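Local coordinates for protein putative 6-phosphogluconolactonase (Neisseria gonorrhoeae, PDB 3LHI) that probably hydrolyses 6-phosphogluconolactone to 6-phosphogluconate, the second step of the oxidative pentose phosphate pathway, at residues F3-Y8 with A200-A205; A68-V73 with D79-L84; V164-V169 with H173-M178; A182-G187 with L219-V224. One frame throughout, in Å; residues are numbered along the deposited sequence. Where two conformers were deposited one is given.

Contact 1. Residues F3-Y8 with A200-A205; sequences FVWHEY and AVFDQA
Phe-202, on helix 196-206, pushes the far end of its ring between Phe-3 and Trp-5, two residues apart on strand 3-8, and the three form an aromatic cluster. The pair with Phe-3 is edge-to-face, or T-shaped: the ring planes stand at 85° with centroids 5.0 Å apart, and CZ of Phe-202 sits over the centre of the Phe-3 ring. Trp-5 comes in differently. Its six-membered ring is inclined at 43° to that of Phe-202, too oblique for either a stack or a T, and CZ3 of Trp-5 lies over the rim of one Phe-202 face, 3.5 Å from CE2 of Phe-202. Phe-202 extends CG opposite its backbone N (chi1 179°), and this outstretched pose, met by the indole reaching from the strand, bridges nearest CA atoms, of Trp-5 and Phe-202, that are 11.1 Å apart.

The tight part is therefore confined to the three rings, with Phe-202 buried and its two partners partly exposed. Toward solvent the contact loosens: the exposed Glu-7 extends alongside the indole, and its OE1 accepts an almost straight bond from NE1 of Trp-5, 3.1 Å away in the indole plane, which should help fix the rotation of the indole. Beneath the cluster, Val-228 of the parallel neighbouring strand 226-231 touches all three aromatic residues, while Leu-219 of helix 215-219 packs on Phe-202.

Contact 2. Residues A68-V73 with D79-L84; sequences ADERIV and DSNTGL
Glu-70, near the end of strand 63-71, binds the first turn of helix 81-88 at the strand-to-helix junction of a beta-alpha-beta unit completed by strand 98-99. Its carboxylate is gripped at both oxygens. OE1 of Glu-70 takes the backbone N of Asn-81 at 2.8 Å on its syn lone pair and also accepts from the N of Arg-71 on the anti side; OE2 of Glu-70 receives both N and OG1 of Thr-82, the hydroxyl at 2.7 Å. Four donors thus hold the buried carboxylate, and the amides at the helix start would probably stabilise its negative charge. Ser-80 is the N-cap, its OG accepting from N of Gly-83.

Bonds from side chain to backbone carbonyl form a second group. ND2 of Asn-81 reaches O of Asp-69 at 2.9 Å, the oxygen lying in the amide plane although the donor stands 47° out of the carbonyl plane. Arg-71, bent at chi2 (73°), curls over the loop, and its NH1 donates to O of Asp-79; OD1 of Asn-81 lies over one guanidinium face. The carboxylates of Asp-69 and Asp-79 have outside partners, Ser-143 and His-173.

Apolar packing is slight, chiefly CG2 of Val-73 near Ser-80. Water completes the joint: one molecule donates to OD2 of Asp-69 and accepts from ND2 of Asn-81 and, at 2.8 Å, from NE of Arg-71.

Contact 3. Residues V164-V169 with H173-M178; sequences VHTTPV and HERISM. With EDO (1,2-ethanediol), chain B.
With chi1 at 167°, His-165 carries its ring away from its own backbone N and along the sheet, while Glu-174 sets CG beside its backbone N and then bends at chi2 (-56°), so that NE2 of His-165 meets OE1 of Glu-174 at 2.7 Å. The oxygen lies near the ring plane, but ring and carboxylate are turned 73° apart and the bond arrives on the anti side of OE1. The syn lone pair of the same atom takes OG1 of Thr-167 at 2.6 Å, so one carboxylate oxygen serves two donors.

These groups sit toward the turn end of a beta hairpin built from antiparallel strands 163-166 and 175-178. Val-164 with Ser-177 and Thr-166 with Arg-175 are hydrogen-bonded pairs; His-165 with Ile-176, CA atoms 4.6 Å apart, is the non-hydrogen-bonded pair between them.

On the sheet face of Thr-166 and Arg-175, CG of Pro-168 rests over one guanidinium face of Arg-175, 3.6 Å from its NE. The guanidinium is further held by Pro-172 O and Ser-143 OG, and Ser-143 O accepts from OG1 of Thr-166. At the turn, O1 of an ethanediol, probably from the crystallisation liquor, makes a weak 3.5 Å bond to O of Val-169.

Contact 4. Residues A182-G187 with L219-V224; sequences AIAHTG and LNHQGV
Ala-184, in the last turn of helix 180-184, lies with its CA 5.9 Å from that of Val-224, the last residue of a type II beta turn from His-221 that is closed by a bond from N of Val-224 to O of His-221 and has Gly-223 at positive phi (82°).

The contact rests on the methyl group of Ala-184. Its CB stands 3.5 Å from the centroid of the His-221 imidazole and 12° off the ring normal, a CH-pi contact almost squarely over the face. CE1 and NE2 of His-221 are the ring atoms nearest to that methyl. The ring is fixed from within its own turn: ND1 donates to O of Gln-222 at 2.7 Å, and this acceptor lies exactly in the imidazole plane, which should hold the ring's rotation about chi2 with its face toward the helix. Val-224 supports Ala-184 from a second direction, its CG2 lying 3.8 Å from CA of Ala-184.

No direct hydrogen bond crosses between the segments. A water instead donates to O of Ala-184 at 3.1 Å and, weakly, to O of Gln-222.

Val-218 of helix 215-219 touches both Val-224 and Ile-183, while Ile-183 also packs on Leu-131 and Leu-133 of strand 130-133; the contact thus adjoins helix 215-219 through Val-218 and strand 130-133 through Ile-183.

From the N terminus, strand 3-8 opens contact 1, whose loop closes only at 200-205 of helix 196-206, 192 residues after the end of the strand. Contacts 2 and 3 nest inside it in series: 68-73 with 79-84 closes a short loop at a strand-helix junction, then 164-169 with 173-178 closes a hairpin. These two touch, since strands 63-71 and 175-178 are sheet neighbours and Asp-79 OD2 lies 2.7 Å from His-173 NE2. Contact 4 opens at 182-187, just after contact 3, and crosses contact 1, closing at 219-224. Phe-202 and Leu-219 pack where contacts 1 and 4 meet; contacts 1 and 2, centres 26 Å apart, tie down distant parts of one sheet.

Contact 1. Residues F3-Y8 with A200-A205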
loop_
_atom_site.group_PDB
_atom_site.type_symbol
_atom_site.label_atom_id
_atom_site.label_comp_id
_atom_site.label_asym_id
_atom_site.label_seq_id
_atom_site.Cartn_x
_atom_site.Cartn_y
_atom_site.Cartn_z
ATOM N N PHE A 3 11.470 3.876 -13.173
ATOM C CA PHE A 3 11.215 4.449 -11.844
ATOM C C PHE A 3 12.119 5.681 -11.631
ATOM O O PHE A 3 13.107 5.868 -12.352
ATOM C CB PHE A 3 11.424 3.416 -10.720
ATOM C CG PHE A 3 12.820 2.884 -10.616
ATOM C CD1 PHE A 3 13.777 3.552 -9.865
ATOM C CD2 PHE A 3 13.171 1.673 -11.242
ATOM C CE1 PHE A 3 15.084 3.026 -9.739
ATOM C CE2 PHE A 3 14.467 1.163 -11.129
ATOM C CZ PHE A 3 15.419 1.844 -10.386
ATOM N N VAL A 4 11.780 6.508 -10.643
ATOM C CA VAL A 4 12.583 7.643 -10.222
ATOM C C VAL A 4 13.140 7.389 -8.792
ATOM O O VAL A 4 12.365 7.069 -7.908
ATOM C CB VAL A 4 11.751 8.901 -10.162
ATOM C CG1 VAL A 4 12.670 10.060 -9.778
ATOM C CG2 VAL A 4 10.972 9.162 -11.487
ATOM N N TRP A 5 14.452 7.541 -8.582
ATOM C CA TRP A 5 15.122 7.221 -7.313
ATOM C C TRP A 5 15.415 8.474 -6.495
ATOM O O TRP A 5 16.065 9.414 -6.977
ATOM C CB TRP A 5 16.421 6.437 -7.555
ATOM C CG TRP A 5 17.159 5.951 -6.303
ATOM C CD1 TRP A 5 18.288 6.546 -5.704
ATOM C CD2 TRP A 5 16.904 4.767 -5.540
ATOM N NE1 TRP A 5 18.686 5.805 -4.611
ATOM C CE2 TRP A 5 17.886 4.701 -4.502
ATOM C CE3 TRP A 5 15.973 3.731 -5.641
ATOM C CZ2 TRP A 5 17.917 3.674 -3.566
ATOM C CZ3 TRP A 5 16.024 2.699 -4.695
ATOM C CH2 TRP A 5 16.976 2.692 -3.668
ATOM N N HIS A 6 14.897 8.511 -5.267
ATOM C CA HIS A 6 15.193 9.564 -4.298
ATOM C C HIS A 6 15.860 8.951 -3.067
ATOM O O HIS A 6 15.277 8.126 -2.414
ATOM C CB HIS A 6 13.898 10.247 -3.842
ATOM C CG HIS A 6 13.039 10.758 -4.950
ATOM N ND1 HIS A 6 13.012 12.087 -5.311
ATOM C CD2 HIS A 6 12.151 10.135 -5.765
ATOM C CE1 HIS A 6 12.153 12.256 -6.310
ATOM N NE2 HIS A 6 11.611 11.083 -6.599
ATOM N N GLU A 7 17.093 9.385 -2.760
ATOM C CA GLU A 7 17.845 8.869 -1.640
ATOM C C GLU A 7 18.084 9.962 -0.589
ATOM O O GLU A 7 18.342 11.118 -0.954
ATOM C CB GLU A 7 19.175 8.269 -2.135
ATOM C CG GLU A 7 20.131 7.837 -1.034
ATOM C CD GLU A 7 21.066 6.748 -1.490
ATOM O OE1 GLU A 7 21.038 6.425 -2.717
ATOM O OE2 GLU A 7 21.804 6.215 -0.613
ATOM N N TYR A 8 17.957 9.616 0.690
ATOM C CA TYR A 8 18.169 10.556 1.794
ATOM C C TYR A 8 19.158 9.872 2.723
ATOM O O TYR A 8 19.332 8.663 2.617
ATOM C CB TYR A 8 16.806 10.842 2.473
ATOM C CG TYR A 8 15.790 11.329 1.450
ATOM C CD1 TYR A 8 15.051 10.426 0.663
ATOM C CD2 TYR A 8 15.621 12.680 1.210
ATOM C CE1 TYR A 8 14.159 10.888 -0.313
ATOM C CE2 TYR A 8 14.755 13.140 0.239
ATOM C CZ TYR A 8 14.024 12.256 -0.511
ATOM O OH TYR A 8 13.162 12.748 -1.463
ATOM N N ALA A 200 19.599 -3.634 -1.661
ATOM C CA ALA A 200 20.145 -4.778 -2.448
ATOM C C ALA A 200 19.060 -5.624 -3.140
ATOM O O ALA A 200 19.108 -5.882 -4.355
ATOM C CB ALA A 200 21.093 -5.658 -1.585
ATOM N N VAL A 201 17.994 -5.882 -2.401
ATOM C CA VAL A 201 16.844 -6.596 -2.948
ATOM C C VAL A 201 16.136 -5.775 -4.027
ATOM O O VAL A 201 15.788 -6.294 -5.096
ATOM C CB VAL A 201 15.890 -6.917 -1.816
ATOM C CG1 VAL A 201 14.577 -7.519 -2.372
ATOM C CG2 VAL A 201 16.551 -7.865 -0.812
ATOM N N PHE A 202 15.923 -4.480 -3.754
ATOM C CA PHE A 202 15.433 -3.584 -4.783
ATOM C C PHE A 202 16.279 -3.658 -6.082
ATOM O O PHE A 202 15.725 -3.732 -7.201
ATOM C CB PHE A 202 15.355 -2.141 -4.282
ATOM C CG PHE A 202 14.881 -1.201 -5.312
ATOM C CD1 PHE A 202 13.524 -0.948 -5.480
ATOM C CD2 PHE A 202 15.774 -0.584 -6.170
ATOM C CE1 PHE A 202 13.095 -0.124 -6.464
ATOM C CE2 PHE A 202 15.325 0.259 -7.176
ATOM C CZ PHE A 202 13.958 0.493 -7.302
ATOM N N ASP A 203 17.605 -3.582 -5.929
ATOM C CA ASP A 203 18.447 -3.591 -7.133
ATOM C C ASP A 203 18.294 -4.909 -7.925
ATOM O O ASP A 203 18.220 -4.894 -9.174
ATOM C CB ASP A 203 19.900 -3.302 -6.763
ATOM C CG ASP A 203 20.134 -1.851 -6.320
ATOM O OD1 ASP A 203 19.369 -0.935 -6.725
ATOM O OD2 ASP A 203 21.113 -1.642 -5.561
ATOM N N GLN A 204 18.220 -6.035 -7.231
ATOM C CA GLN A 204 17.889 -7.299 -7.911
ATOM C C GLN A 204 16.549 -7.168 -8.642
ATOM O O GLN A 204 16.448 -7.398 -9.872
ATOM C CB GLN A 204 17.835 -8.442 -6.910
ATOM C CG GLN A 204 17.651 -9.834 -7.507
ATOM C CD GLN A 204 18.800 -10.273 -8.379
ATOM O OE1 GLN A 204 19.973 -9.996 -8.083
ATOM N NE2 GLN A 204 18.474 -10.967 -9.469
ATOM N N ALA A 205 15.521 -6.731 -7.912
ATOM C CA ALA A 205 14.204 -6.664 -8.535
ATOM C C ALA A 205 14.187 -5.771 -9.748
ATOM O O ALA A 205 13.446 -6.015 -10.684
ATOM C CB ALA A 205 13.134 -6.222 -7.503
#

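Contact 2. Residues A68-V73 with D79-L84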
loop_
_atom_site.group_PDB
_atom_site.type_symbol
_atom_site.label_atom_id
_atom_site.label_comp_id
_atom_site.label_asym_id
_atom_site.label_seq_id
_atom_site.Cartn_x
_atom_site.Cartn_y
_atom_site.Cartn_z
ATOM N N ALA A 68 -3.263 -0.846 0.951
ATOM C CA ALA A 68 -2.788 -1.668 -0.176
ATOM C C ALA A 68 -2.988 -3.155 0.136
ATOM O O ALA A 68 -3.098 -3.969 -0.796
ATOM C CB ALA A 68 -1.308 -1.409 -0.419
ATOM N N ASP A 69 -3.007 -3.507 1.424
ATOM C CA ASP A 69 -3.117 -4.873 1.866
ATOM C C ASP A 69 -3.456 -4.870 3.343
ATOM O O ASP A 69 -3.172 -3.893 4.046
ATOM C CB ASP A 69 -1.873 -5.737 1.573
ATOM C CG ASP A 69 -0.670 -5.339 2.365
ATOM O OD1 ASP A 69 -0.279 -4.171 2.306
ATOM O OD2 ASP A 69 -0.065 -6.217 3.018
ATOM N N GLU A 70 -4.069 -5.961 3.804
ATOM C CA GLU A 70 -4.469 -6.072 5.203
ATOM C C GLU A 70 -4.334 -7.494 5.655
ATOM O O GLU A 70 -4.506 -8.450 4.893
ATOM C CB GLU A 70 -5.875 -5.528 5.399
ATOM C CG GLU A 70 -6.484 -5.612 6.793
ATOM C CD GLU A 70 -5.720 -4.906 7.908
ATOM O OE1 GLU A 70 -4.551 -5.234 8.118
ATOM O OE2 GLU A 70 -6.310 -4.048 8.561
ATOM N N ARG A 71 -3.991 -7.651 6.935
ATOM C CA ARG A 71 -4.015 -8.931 7.630
ATOM C C ARG A 71 -5.423 -9.214 8.035
ATOM O O ARG A 71 -6.137 -8.332 8.566
ATOM C CB ARG A 71 -3.084 -8.861 8.856
ATOM C CG ARG A 71 -1.611 -8.703 8.594
ATOM C CD ARG A 71 -1.184 -7.335 8.116
ATOM N NE ARG A 71 0.248 -7.273 7.943
ATOM C CZ ARG A 71 1.125 -7.174 8.944
ATOM N NH1 ARG A 71 0.721 -7.001 10.190
ATOM N NH2 ARG A 71 2.408 -7.152 8.637
ATOM N N ILE A 72 -5.874 -10.450 7.789
ATOM C CA ILE A 72 -7.251 -10.833 8.112
ATOM C C ILE A 72 -7.279 -11.237 9.580
ATOM O O ILE A 72 -7.164 -12.409 9.936
ATOM C CB ILE A 72 -7.805 -11.909 7.167
ATOM C CG1 ILE A 72 -7.729 -11.408 5.710
ATOM C CG2 ILE A 72 -9.215 -12.229 7.575
ATOM C CD1 ILE A 72 -8.235 -12.414 4.647
ATOM N N VAL A 73 -7.366 -10.199 10.387
ATOM C CA VAL A 73 -7.430 -10.215 11.852
ATOM C C VAL A 73 -8.364 -9.107 12.248
ATOM O O VAL A 73 -8.602 -8.177 11.484
ATOM C CB VAL A 73 -6.029 -9.986 12.502
ATOM C CG1 VAL A 73 -5.046 -11.142 12.177
ATOM C CG2 VAL A 73 -5.442 -8.620 12.188
ATOM N N ASP A 79 -1.664 -6.844 14.934
ATOM C CA ASP A 79 -1.139 -6.963 13.581
ATOM C C ASP A 79 -2.079 -6.364 12.524
ATOM O O ASP A 79 -1.844 -6.566 11.343
ATOM C CB ASP A 79 -0.826 -8.439 13.264
ATOM C CG ASP A 79 0.253 -9.023 14.145
ATOM O OD1 ASP A 79 1.104 -8.250 14.605
ATOM O OD2 ASP A 79 0.220 -10.247 14.329
ATOM N N SER A 80 -3.099 -5.632 12.920
ATOM C CA SER A 80 -4.015 -4.997 11.980
ATOM C C SER A 80 -3.362 -3.749 11.375
ATOM O O SER A 80 -2.959 -2.826 12.086
ATOM C CB SER A 80 -5.293 -4.584 12.696
ATOM O OG SER A 80 -6.156 -3.889 11.817
ATOM N N ASN A 81 -3.321 -3.671 10.042
ATOM C CA ASN A 81 -2.892 -2.448 9.403
ATOM C C ASN A 81 -3.934 -1.336 9.581
ATOM O O ASN A 81 -3.577 -0.158 9.583
ATOM C CB ASN A 81 -2.637 -2.645 7.901
ATOM C CG ASN A 81 -1.407 -3.506 7.593
ATOM O OD1 ASN A 81 -0.520 -3.647 8.453
ATOM N ND2 ASN A 81 -1.321 -4.008 6.336
ATOM N N THR A 82 -5.217 -1.697 9.700
ATOM C CA THR A 82 -6.257 -0.731 10.011
ATOM C C THR A 82 -5.953 -0.046 11.323
ATOM O O THR A 82 -5.991 1.199 11.442
ATOM C CB THR A 82 -7.616 -1.418 10.062
ATOM O OG1 THR A 82 -7.926 -1.916 8.740
ATOM C CG2 THR A 82 -8.729 -0.421 10.491
ATOM N N GLY A 83 -5.591 -0.835 12.333
ATOM C CA GLY A 83 -5.216 -0.245 13.617
ATOM C C GLY A 83 -3.994 0.657 13.530
ATOM O O GLY A 83 -3.939 1.717 14.139
ATOM N N LEU A 84 -3.016 0.216 12.751
ATOM C CA LEU A 84 -1.796 0.988 12.481
ATOM C C LEU A 84 -2.161 2.352 11.970
ATOM O O LEU A 84 -1.759 3.349 12.573
ATOM C CB LEU A 84 -0.895 0.284 11.449
ATOM C CG LEU A 84 0.337 1.068 11.032
ATOM C CD1 LEU A 84 1.425 0.872 12.106
ATOM C CD2 LEU A 84 0.742 0.599 9.585
HETATM O O HOH W 1 0.739 -6.084 5.416
HETATM O O HOH W 2 -7.515 -5.797 10.562
HETATM O O HOH W 3 2.445 -6.913 12.603
#

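Contact 3. Residues V164-V169 with H173-M178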
loop_
_atom_site.group_PDB
_atom_site.type_symbol
_atom_site.label_atom_id
_atom_site.label_comp_id
_atom_site.label_asym_id
_atom_site.label_seq_id
_atom_site.Cartn_x
_atom_site.Cartn_y
_atom_site.Cartn_z
ATOM N N VAL A 164 -7.490 -9.573 -3.759
ATOM C CA VAL A 164 -7.244 -11.024 -3.781
ATOM C C VAL A 164 -6.867 -11.494 -2.347
ATOM O O VAL A 164 -6.112 -10.821 -1.652
ATOM C CB VAL A 164 -6.097 -11.380 -4.777
ATOM C CG1 VAL A 164 -4.813 -10.620 -4.416
ATOM C CG2 VAL A 164 -5.860 -12.907 -4.839
ATOM N N HIS A 165 -7.388 -12.653 -1.943
ATOM C CA HIS A 165 -6.937 -13.345 -0.725
ATOM C C HIS A 165 -5.625 -14.031 -1.010
ATOM O O HIS A 165 -5.521 -14.826 -1.937
ATOM C CB HIS A 165 -7.998 -14.362 -0.321
ATOM C CG HIS A 165 -7.554 -15.351 0.705
ATOM N ND1 HIS A 165 -7.980 -16.671 0.676
ATOM C CD2 HIS A 165 -6.662 -15.252 1.719
ATOM C CE1 HIS A 165 -7.415 -17.296 1.704
ATOM N NE2 HIS A 165 -6.589 -16.469 2.321
ATOM N N THR A 166 -4.618 -13.775 -0.197
ATOM C CA THR A 166 -3.342 -14.448 -0.310
ATOM C C THR A 166 -2.941 -15.066 1.042
ATOM O O THR A 166 -3.335 -14.611 2.121
ATOM C CB THR A 166 -2.205 -13.591 -0.826
ATOM O OG1 THR A 166 -1.929 -12.592 0.159
ATOM C CG2 THR A 166 -2.544 -12.910 -2.155
ATOM N N THR A 167 -2.213 -16.167 0.958
ATOM C CA THR A 167 -1.602 -16.846 2.097
ATOM C C THR A 167 -0.086 -16.637 1.957
ATOM O O THR A 167 0.539 -17.084 0.991
ATOM C CB THR A 167 -1.917 -18.374 2.057
ATOM O OG1 THR A 167 -3.310 -18.569 2.030
ATOM C CG2 THR A 167 -1.262 -19.080 3.266
ATOM N N PRO A 168 0.567 -15.920 2.921
ATOM C CA PRO A 168 1.941 -15.558 2.691
ATOM C C PRO A 168 2.937 -16.728 2.688
ATOM O O PRO A 168 3.978 -16.609 2.048
ATOM C CB PRO A 168 2.239 -14.606 3.851
ATOM C CG PRO A 168 0.944 -13.983 4.165
ATOM C CD PRO A 168 -0.047 -15.114 4.013
ATOM N N VAL A 169 2.621 -17.734 3.505
ATOM C CA VAL A 169 3.419 -18.953 3.723
ATOM C C VAL A 169 4.592 -18.660 4.635
ATOM O O VAL A 169 4.828 -19.402 5.612
ATOM C CB VAL A 169 3.869 -19.638 2.397
ATOM C CG1 VAL A 169 4.667 -20.962 2.721
ATOM C CG2 VAL A 169 2.645 -19.979 1.543
ATOM N N HIS A 173 -0.756 -14.776 9.051
ATOM C CA HIS A 173 -2.083 -14.277 8.804
ATOM C C HIS A 173 -2.446 -14.345 7.311
ATOM O O HIS A 173 -1.689 -13.950 6.454
ATOM C CB HIS A 173 -2.302 -12.843 9.296
ATOM C CG HIS A 173 -1.904 -12.614 10.715
ATOM N ND1 HIS A 173 -2.456 -13.346 11.762
ATOM C CD2 HIS A 173 -1.013 -11.747 11.269
ATOM C CE1 HIS A 173 -1.923 -12.897 12.901
ATOM N NE2 HIS A 173 -1.030 -11.955 12.631
ATOM N N GLU A 174 -3.639 -14.817 7.047
ATOM C CA GLU A 174 -4.235 -14.676 5.720
ATOM C C GLU A 174 -4.334 -13.195 5.441
ATOM O O GLU A 174 -4.504 -12.387 6.362
ATOM C CB GLU A 174 -5.613 -15.339 5.669
ATOM C CG GLU A 174 -5.628 -16.794 6.046
ATOM C CD GLU A 174 -4.694 -17.624 5.210
ATOM O OE1 GLU A 174 -4.649 -17.429 3.970
ATOM O OE2 GLU A 174 -3.982 -18.525 5.761
ATOM N N ARG A 175 -4.247 -12.838 4.163
ATOM C CA ARG A 175 -4.219 -11.452 3.745
ATOM C C ARG A 175 -5.255 -11.149 2.685
ATOM O O ARG A 175 -5.648 -12.045 1.885
ATOM C CB ARG A 175 -2.856 -11.129 3.111
ATOM C CG ARG A 175 -1.638 -11.542 3.913
ATOM C CD ARG A 175 -1.587 -10.864 5.256
ATOM N NE ARG A 175 -0.401 -11.238 6.050
ATOM C CZ ARG A 175 0.757 -10.619 6.003
ATOM N NH1 ARG A 175 0.942 -9.537 5.231
ATOM N NH2 ARG A 175 1.739 -11.033 6.803
ATOM N N ILE A 176 -5.584 -9.876 2.589
ATOM C CA ILE A 176 -6.297 -9.348 1.451
ATOM C C ILE A 176 -5.373 -8.297 0.842
ATOM O O ILE A 176 -4.915 -7.402 1.559
ATOM C CB ILE A 176 -7.726 -8.840 1.815
ATOM C CG1 ILE A 176 -8.411 -8.239 0.586
ATOM C CG2 ILE A 176 -7.727 -7.875 3.017
ATOM C CD1 ILE A 176 -9.808 -7.752 0.892
ATOM N N SER A 177 -5.106 -8.414 -0.471
ATOM C CA SER A 177 -4.142 -7.576 -1.193
ATOM C C SER A 177 -4.750 -6.966 -2.417
ATOM O O SER A 177 -5.532 -7.591 -3.143
ATOM C CB SER A 177 -2.960 -8.372 -1.638
ATOM O OG SER A 177 -1.893 -7.601 -2.127
HETATM N N MSE A 178 -4.328 -5.737 -2.703
HETATM C CA MSE A 178 -4.466 -5.252 -4.072
HETATM C C MSE A 178 -3.740 -6.228 -5.013
HETATM O O MSE A 178 -2.672 -6.792 -4.722
HETATM C CB MSE A 178 -3.846 -3.872 -4.188
HETATM C CG MSE A 178 -4.697 -2.743 -3.623
HETATM SE SE MSE A 178 -3.930 -0.994 -3.735
HETATM C CE MSE A 178 -4.167 -0.681 -5.597
HETATM C C1 EDO B . 7.985 -19.946 7.666
HETATM O O1 EDO B . 6.780 -20.324 8.347
HETATM C C2 EDO B . 8.348 -18.579 8.201
HETATM O O2 EDO B . 9.140 -17.806 7.284
#

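Contact 4. Residues A182-G187 with L219-V224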
loop_
_atom_site.group_PDB
_atom_site.type_symbol
_atom_site.label_atom_id
_atom_site.label_comp_id
_atom_site.label_asym_id
_atom_site.label_seq_id
_atom_site.Cartn_x
_atom_site.Cartn_y
_atom_site.Cartn_z
ATOM N N ALA A 182 -4.538 -3.788 -10.122
ATOM C CA ALA A 182 -4.976 -2.640 -9.347
ATOM C C ALA A 182 -3.812 -1.679 -9.112
ATOM O O ALA A 182 -3.991 -0.455 -9.226
ATOM C CB ALA A 182 -5.617 -3.073 -7.988
ATOM N N ILE A 183 -2.648 -2.212 -8.779
ATOM C CA ILE A 183 -1.468 -1.381 -8.573
ATOM C C ILE A 183 -1.077 -0.672 -9.823
ATOM O O ILE A 183 -0.850 0.551 -9.825
ATOM C CB ILE A 183 -0.275 -2.256 -8.031
ATOM C CG1 ILE A 183 -0.634 -2.800 -6.665
ATOM C CG2 ILE A 183 1.053 -1.498 -8.072
ATOM C CD1 ILE A 183 0.375 -3.895 -6.125
ATOM N N ALA A 184 -1.039 -1.418 -10.936
ATOM C CA ALA A 184 -0.565 -0.886 -12.199
ATOM C C ALA A 184 -1.464 0.239 -12.726
ATOM O O ALA A 184 -0.958 1.091 -13.473
ATOM C CB ALA A 184 -0.446 -1.990 -13.233
ATOM N N HIS A 185 -2.740 0.205 -12.377
ATOM C CA HIS A 185 -3.706 1.192 -12.866
ATOM C C HIS A 185 -3.967 2.321 -11.891
ATOM O O HIS A 185 -4.901 3.122 -12.031
ATOM C CB HIS A 185 -5.008 0.527 -13.332
ATOM C CG HIS A 185 -4.809 -0.325 -14.525
ATOM N ND1 HIS A 185 -4.308 -1.608 -14.430
ATOM C CD2 HIS A 185 -4.929 -0.049 -15.849
ATOM C CE1 HIS A 185 -4.165 -2.104 -15.656
ATOM N NE2 HIS A 185 -4.539 -1.176 -16.532
ATOM N N THR A 186 -3.104 2.429 -10.878
ATOM C CA THR A 186 -3.115 3.550 -9.953
ATOM C C THR A 186 -2.281 4.683 -10.608
ATOM O O THR A 186 -1.166 4.473 -11.029
ATOM C CB THR A 186 -2.517 3.153 -8.593
ATOM O OG1 THR A 186 -3.368 2.156 -8.018
ATOM C CG2 THR A 186 -2.492 4.348 -7.690
ATOM N N GLY A 187 -2.812 5.906 -10.601
ATOM C CA GLY A 187 -2.166 6.982 -11.305
ATOM C C GLY A 187 -0.784 7.355 -10.798
ATOM O O GLY A 187 0.121 7.671 -11.563
ATOM N N LEU A 219 7.738 -2.802 -10.919
ATOM C CA LEU A 219 8.816 -1.945 -11.434
ATOM C C LEU A 219 8.926 -2.043 -12.953
ATOM O O LEU A 219 9.203 -1.046 -13.634
ATOM C CB LEU A 219 10.165 -2.310 -10.783
ATOM C CG LEU A 219 10.278 -2.072 -9.282
ATOM C CD1 LEU A 219 11.631 -2.615 -8.772
ATOM C CD2 LEU A 219 10.130 -0.588 -8.941
ATOM N N ASN A 220 8.651 -3.228 -13.475
ATOM C CA ASN A 220 8.805 -3.546 -14.900
ATOM C C ASN A 220 7.491 -3.538 -15.706
ATOM O O ASN A 220 7.474 -3.843 -16.910
ATOM C CB ASN A 220 9.569 -4.897 -15.027
ATOM C CG ASN A 220 11.039 -4.787 -14.567
ATOM O OD1 ASN A 220 11.837 -4.244 -15.320
ATOM N ND2 ASN A 220 11.394 -5.262 -13.315
ATOM N N HIS A 221 6.398 -3.127 -15.083
ATOM C CA HIS A 221 5.093 -3.148 -15.728
ATOM C C HIS A 221 4.983 -1.947 -16.665
ATOM O O HIS A 221 5.380 -0.815 -16.309
ATOM C CB HIS A 221 3.993 -3.055 -14.672
ATOM C CG HIS A 221 2.635 -3.478 -15.130
ATOM N ND1 HIS A 221 1.884 -2.748 -16.044
ATOM C CD2 HIS A 221 1.872 -4.540 -14.775
ATOM C CE1 HIS A 221 0.723 -3.361 -16.222
ATOM N NE2 HIS A 221 0.698 -4.459 -15.476
ATOM N N GLN A 222 4.432 -2.192 -17.856
ATOM C CA GLN A 222 4.173 -1.106 -18.814
ATOM C C GLN A 222 3.265 -0.110 -18.123
ATOM O O GLN A 222 2.280 -0.477 -17.436
ATOM C CB GLN A 222 3.522 -1.638 -20.109
ATOM C CG GLN A 222 3.413 -0.584 -21.252
ATOM C CD GLN A 222 2.263 0.413 -21.111
ATOM O OE1 GLN A 222 1.172 0.088 -20.591
ATOM N NE2 GLN A 222 2.489 1.633 -21.614
ATOM N N GLY A 223 3.578 1.162 -18.336
ATOM C CA GLY A 223 2.723 2.225 -17.866
ATOM C C GLY A 223 2.898 2.598 -16.424
ATOM O O GLY A 223 2.192 3.475 -15.950
ATOM N N VAL A 224 3.813 1.928 -15.708
ATOM C CA VAL A 224 4.033 2.207 -14.284
ATOM C C VAL A 224 5.409 2.873 -14.154
ATOM O O VAL A 224 6.430 2.373 -14.661
ATOM C CB VAL A 224 3.973 0.939 -13.385
ATOM C CG1 VAL A 224 4.086 1.289 -11.879
ATOM C CG2 VAL A 224 2.725 0.159 -13.673
HETATM O O HOH W 4 -0.886 0.579 -16.576
#